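Local structure of acetyltransferase (Escherichia coli, 7BYY) at residues Tyr18-Phe30 and Phe40-Ser52. The protein acetylates aminoacyl-tRNAs, probably including glycyl-tRNA, from acetyl-CoA, as a toxin of the GNAT acetyltransferase family. The protein carries 1 engineered substitution. Residues are numbered along the deposited sequence; the frame is centred on the assembly and turned at random.
Sequences YQSDITYPGQKQF and FVRASLKKSVRNS
One face of the Tyr18 ring is covered by Leu45, whose CD2 stands 3.8 Å from the ring centroid, 18° off the normal, in a CH-pi contact. At the edge, near the ring plane, lie Val49 CG2 and Lys46 CG, and Tyr24 CE2 comes in at the edge too. In this GNAT-fold protein the loop that follows strand 13-17 thus packs along helix 35-50, the first helix of the fold. Tyrosine suits its place because the ring is greasy while its tip is polar: with CG anti to the backbone N (chi1 170°), the ring reaches the helix and Tyr18 OH donates to Ile22 O at 2.9 Å, almost straight onto the carbonyl oxygen. Tyr18 OH also accepts from Gln27 NE2 at 2.8 Å, within the amide plane. Gln27 OE1 receives Tyr24 N at 3.0 Å, so each end of the buried Gln27 amide has a hydrogen-bond partner, which fixes the rotation of its flat group and ties the turn Tyr24-Gln27 back to Tyr18. The amide's NE2 also rests against Leu45 CD2. Val41, short and branched, places CG1 against Gln27 CG and CG2 obliquely near the Phe30 ring; Phe30 and Val41 also meet strand 67-79, on Leu67 and Ile70. Arg42 lays CB and CG against Lys28 O. Toward the helix end, Ser20 is small enough to let CB settle on Val49 CG2 at 3.6 Å and over one face of the Arg50 guanidinium. Lys46 runs extended past Ser20 O, its aliphatic part brushing the Tyr18 hydroxyl, until Lys46 NZ donates to Thr23 OG1 at 2.9 Å.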
loop_
_atom_site.group_PDB
_atom_site.type_symbol
_atom_site.label_atom_id
_atom_site.label_comp_id
_atom_site.label_asym_id
_atom_site.label_seq_id
_atom_site.Cartn_x
_atom_site.Cartn_y
_atom_site.Cartn_z
ATOM N N TYR A 18 9.059 13.866 4.215
ATOM C CA TYR A 18 10.116 14.574 3.507
ATOM C C TYR A 18 9.619 15.083 2.161
ATOM O O TYR A 18 9.028 14.335 1.377
ATOM C CB TYR A 18 11.332 13.671 3.306
ATOM C CG TYR A 18 12.347 14.285 2.376
ATOM C CD1 TYR A 18 12.483 13.833 1.070
ATOM C CD2 TYR A 18 13.150 15.340 2.793
ATOM C CE1 TYR A 18 13.399 14.404 0.209
ATOM C CE2 TYR A 18 14.067 15.918 1.940
ATOM C CZ TYR A 18 14.187 15.445 0.649
ATOM O OH TYR A 18 15.098 16.011 -0.209
ATOM N N GLN A 19 9.862 16.364 1.897
ATOM C CA GLN A 19 9.518 16.992 0.629
ATOM C C GLN A 19 10.746 17.001 -0.271
ATOM O O GLN A 19 11.835 17.393 0.162
ATOM C CB GLN A 19 9.003 18.416 0.843
ATOM C CG GLN A 19 8.058 18.566 2.025
ATOM C CD GLN A 19 6.616 18.769 1.599
ATOM O OE1 GLN A 19 6.333 19.473 0.626
ATOM N NE2 GLN A 19 5.692 18.148 2.325
ATOM N N SER A 20 10.565 16.571 -1.524
ATOM C CA SER A 20 11.690 16.440 -2.444
ATOM C C SER A 20 12.339 17.776 -2.783
ATOM O O SER A 20 13.506 17.793 -3.190
ATOM C CB SER A 20 11.239 15.741 -3.728
ATOM O OG SER A 20 9.959 16.190 -4.138
ATOM N N ASP A 21 11.624 18.889 -2.626
ATOM C CA ASP A 21 12.161 20.207 -2.941
ATOM C C ASP A 21 12.803 20.889 -1.740
ATOM O O ASP A 21 13.100 22.087 -1.808
ATOM C CB ASP A 21 11.063 21.102 -3.524
ATOM C CG ASP A 21 9.756 21.004 -2.755
ATOM O OD1 ASP A 21 9.410 19.889 -2.308
ATOM O OD2 ASP A 21 9.073 22.042 -2.602
ATOM N N ILE A 22 13.037 20.156 -0.654
ATOM C CA ILE A 22 13.621 20.701 0.564
ATOM C C ILE A 22 14.945 19.995 0.826
ATOM O O ILE A 22 15.063 18.783 0.616
ATOM C CB ILE A 22 12.656 20.546 1.761
ATOM C CG1 ILE A 22 11.435 21.451 1.575
ATOM C CG2 ILE A 22 13.358 20.839 3.086
ATOM C CD1 ILE A 22 11.697 22.907 1.898
ATOM N N THR A 23 15.945 20.760 1.262
ATOM C CA THR A 23 17.247 20.224 1.649
ATOM C C THR A 23 17.572 20.727 3.047
ATOM O O THR A 23 17.836 21.919 3.235
ATOM C CB THR A 23 18.340 20.634 0.661
ATOM O OG1 THR A 23 17.885 20.415 -0.679
ATOM C CG2 THR A 23 19.601 19.823 0.903
ATOM N N TYR A 24 17.562 19.822 4.023
ATOM C CA TYR A 24 17.845 20.182 5.403
ATOM C C TYR A 24 19.349 20.258 5.648
ATOM O O TYR A 24 20.139 19.644 4.925
ATOM C CB TYR A 24 17.213 19.164 6.349
ATOM C CG TYR A 24 15.706 19.123 6.283
ATOM C CD1 TYR A 24 14.936 20.020 7.013
ATOM C CD2 TYR A 24 15.051 18.188 5.487
ATOM C CE1 TYR A 24 13.551 19.988 6.954
ATOM C CE2 TYR A 24 13.665 18.146 5.424
ATOM C CZ TYR A 24 12.922 19.050 6.160
ATOM O OH TYR A 24 11.546 19.018 6.101
ATOM N N PRO A 25 19.774 21.024 6.655
ATOM C CA PRO A 25 21.183 20.980 7.064
ATOM C C PRO A 25 21.591 19.567 7.448
ATOM O O PRO A 25 20.863 18.857 8.147
ATOM C CB PRO A 25 21.235 21.926 8.270
ATOM C CG PRO A 25 20.085 22.840 8.088
ATOM C CD PRO A 25 19.011 22.038 7.404
ATOM N N GLY A 26 22.766 19.157 6.975
ATOM C CA GLY A 26 23.264 17.819 7.203
ATOM C C GLY A 26 22.785 16.780 6.214
ATOM O O GLY A 26 23.320 15.666 6.208
ATOM N N GLN A 27 21.805 17.104 5.369
ATOM C CA GLN A 27 21.290 16.124 4.419
ATOM C C GLN A 27 22.321 15.788 3.344
ATOM O O GLN A 27 22.406 14.637 2.899
ATOM C CB GLN A 27 20.000 16.648 3.787
ATOM C CG GLN A 27 19.407 15.739 2.730
ATOM C CD GLN A 27 18.044 16.208 2.262
ATOM O OE1 GLN A 27 17.401 17.037 2.910
ATOM N NE2 GLN A 27 17.590 15.672 1.131
ATOM N N LYS A 28 23.118 16.774 2.922
ATOM C CA LYS A 28 24.093 16.550 1.857
ATOM C C LYS A 28 25.244 15.651 2.289
ATOM O O LYS A 28 25.974 15.147 1.429
ATOM C CB LYS A 28 24.651 17.882 1.357
ATOM C CG LYS A 28 23.779 18.573 0.328
ATOM C CD LYS A 28 24.277 19.980 0.035
ATOM C CE LYS A 28 25.713 19.972 -0.469
ATOM N NZ LYS A 28 26.217 21.351 -0.724
ATOM N N GLN A 29 25.455 15.476 3.594
ATOM C CA GLN A 29 26.458 14.536 4.082
ATOM C C GLN A 29 25.838 13.421 4.919
ATOM O O GLN A 29 25.941 12.251 4.540
ATOM C CB GLN A 29 27.539 15.305 4.852
ATOM C CG GLN A 29 27.873 16.648 4.197
ATOM C CD GLN A 29 29.299 17.094 4.442
ATOM O OE1 GLN A 29 30.081 17.255 3.501
ATOM N NE2 GLN A 29 29.646 17.304 5.708
ATOM N N PHE A 30 25.150 13.743 6.012
ATOM C CA PHE A 30 24.365 12.773 6.781
ATOM C C PHE A 30 25.167 11.505 7.103
ATOM O O PHE A 30 24.907 10.417 6.595
ATOM C CB PHE A 30 23.071 12.424 6.040
ATOM C CG PHE A 30 22.084 11.670 6.882
ATOM C CD1 PHE A 30 21.357 12.316 7.868
ATOM C CD2 PHE A 30 21.890 10.314 6.697
ATOM C CE1 PHE A 30 20.454 11.621 8.645
ATOM C CE2 PHE A 30 20.991 9.614 7.472
ATOM C CZ PHE A 30 20.271 10.269 8.446
ATOM N N PHE A 40 22.650 7.101 -0.225
ATOM C CA PHE A 40 21.287 7.246 -0.725
ATOM C C PHE A 40 20.724 8.619 -0.392
ATOM O O PHE A 40 20.172 9.305 -1.259
ATOM C CB PHE A 40 20.387 6.154 -0.148
ATOM C CG PHE A 40 18.935 6.329 -0.494
ATOM C CD1 PHE A 40 18.071 6.973 0.376
ATOM C CD2 PHE A 40 18.438 5.857 -1.696
ATOM C CE1 PHE A 40 16.735 7.140 0.055
ATOM C CE2 PHE A 40 17.101 6.019 -2.023
ATOM C CZ PHE A 40 16.249 6.661 -1.146
ATOM N N VAL A 41 20.843 9.030 0.872
ATOM C CA VAL A 41 20.288 10.310 1.296
ATOM C C VAL A 41 21.021 11.462 0.622
ATOM O O VAL A 41 20.400 12.446 0.198
ATOM C CB VAL A 41 20.337 10.426 2.831
ATOM C CG1 VAL A 41 19.692 11.724 3.294
ATOM C CG2 VAL A 41 19.667 9.223 3.479
ATOM N N ARG A 42 22.347 11.359 0.500
ATOM C CA ARG A 42 23.114 12.464 -0.065
ATOM C C ARG A 42 22.752 12.706 -1.525
ATOM O O ARG A 42 22.523 13.852 -1.928
ATOM C CB ARG A 42 24.611 12.190 0.060
ATOM C CG ARG A 42 25.121 12.129 1.479
ATOM C CD ARG A 42 26.627 11.927 1.480
ATOM N NE ARG A 42 27.063 11.010 2.527
ATOM C CZ ARG A 42 28.172 11.171 3.240
ATOM N NH1 ARG A 42 28.952 12.219 3.016
ATOM N NH2 ARG A 42 28.493 10.294 4.183
ATOM N N ALA A 43 22.672 11.643 -2.323
ATOM C CA ALA A 43 22.595 11.768 -3.772
ATOM C C ALA A 43 21.265 11.342 -4.381
ATOM O O ALA A 43 20.885 11.883 -5.421
ATOM C CB ALA A 43 23.714 10.952 -4.432
ATOM N N SER A 44 20.551 10.389 -3.781
ATOM C CA SER A 44 19.409 9.768 -4.440
ATOM C C SER A 44 18.075 9.982 -3.740
ATOM O O SER A 44 17.049 9.521 -4.255
ATOM C CB SER A 44 19.651 8.261 -4.593
ATOM O OG SER A 44 18.456 7.589 -4.956
ATOM N N LEU A 45 18.048 10.662 -2.592
ATOM C CA LEU A 45 16.804 10.770 -1.836
ATOM C C LEU A 45 15.771 11.612 -2.576
ATOM O O LEU A 45 14.585 11.257 -2.616
ATOM C CB LEU A 45 17.081 11.357 -0.453
ATOM C CG LEU A 45 15.846 11.795 0.338
ATOM C CD1 LEU A 45 14.974 10.598 0.712
ATOM C CD2 LEU A 45 16.245 12.586 1.571
ATOM N N LYS A 46 16.202 12.726 -3.173
ATOM C CA LYS A 46 15.266 13.641 -3.818
ATOM C C LYS A 46 14.572 12.988 -5.009
ATOM O O LYS A 46 13.356 13.133 -5.186
ATOM C CB LYS A 46 15.997 14.909 -4.259
ATOM C CG LYS A 46 16.415 15.830 -3.124
ATOM C CD LYS A 46 16.850 17.178 -3.664
ATOM C CE LYS A 46 16.671 18.280 -2.634
ATOM N NZ LYS A 46 16.703 19.639 -3.259
ATOM N N LYS A 47 15.326 12.261 -5.833
ATOM C CA LYS A 47 14.757 11.714 -7.056
ATOM C C LYS A 47 13.930 10.464 -6.808
ATOM O O LYS A 47 13.043 10.148 -7.607
ATOM C CB LYS A 47 15.869 11.412 -8.050
ATOM C CG LYS A 47 17.003 12.399 -7.958
ATOM C CD LYS A 47 18.266 11.816 -8.559
ATOM C CE LYS A 47 18.663 12.620 -9.791
ATOM N NZ LYS A 47 20.020 12.334 -10.294
ATOM N N SER A 48 14.205 9.739 -5.724
ATOM C CA SER A 48 13.420 8.546 -5.434
ATOM C C SER A 48 11.970 8.905 -5.130
ATOM O O SER A 48 11.043 8.330 -5.711
ATOM C CB SER A 48 14.048 7.772 -4.276
ATOM O OG SER A 48 15.235 7.125 -4.696
ATOM N N VAL A 49 11.751 9.861 -4.225
ATOM C CA VAL A 49 10.380 10.230 -3.885
ATOM C C VAL A 49 9.737 11.087 -4.969
ATOM O O VAL A 49 8.504 11.140 -5.051
ATOM C CB VAL A 49 10.309 10.940 -2.521
ATOM C CG1 VAL A 49 11.150 10.196 -1.490
ATOM C CG2 VAL A 49 10.751 12.383 -2.633
ATOM N N ARG A 50 10.534 11.752 -5.808
ATOM C CA ARG A 50 9.971 12.454 -6.957
ATOM C C ARG A 50 9.364 11.465 -7.941
ATOM O O ARG A 50 8.234 11.649 -8.410
ATOM C CB ARG A 50 11.047 13.302 -7.635
ATOM C CG ARG A 50 10.967 14.782 -7.304
ATOM C CD ARG A 50 11.673 15.628 -8.350
ATOM N NE ARG A 50 13.073 15.869 -8.010
ATOM C CZ ARG A 50 13.517 16.965 -7.400
ATOM N NH1 ARG A 50 12.666 17.924 -7.058
ATOM N NH2 ARG A 50 14.810 17.100 -7.132
ATOM N N ASN A 51 10.102 10.399 -8.257
ATOM C CA ASN A 51 9.539 9.286 -9.010
ATOM C C ASN A 51 8.424 8.592 -8.242
ATOM O O ASN A 51 7.652 7.836 -8.841
ATOM C CB ASN A 51 10.647 8.286 -9.353
ATOM C CG ASN A 51 10.247 7.312 -10.447
ATOM O OD1 ASN A 51 9.323 6.513 -10.284
ATOM N ND2 ASN A 51 10.950 7.373 -11.573
ATOM N N SER A 52 8.310 8.855 -6.940
ATOM C CA SER A 52 7.453 8.085 -6.038
ATOM C C SER A 52 7.894 6.624 -6.011
ATOM O O SER A 52 7.076 5.703 -6.044
ATOM C CB SER A 52 5.968 8.215 -6.397
ATOM O OG SER A 52 5.627 7.400 -7.502
#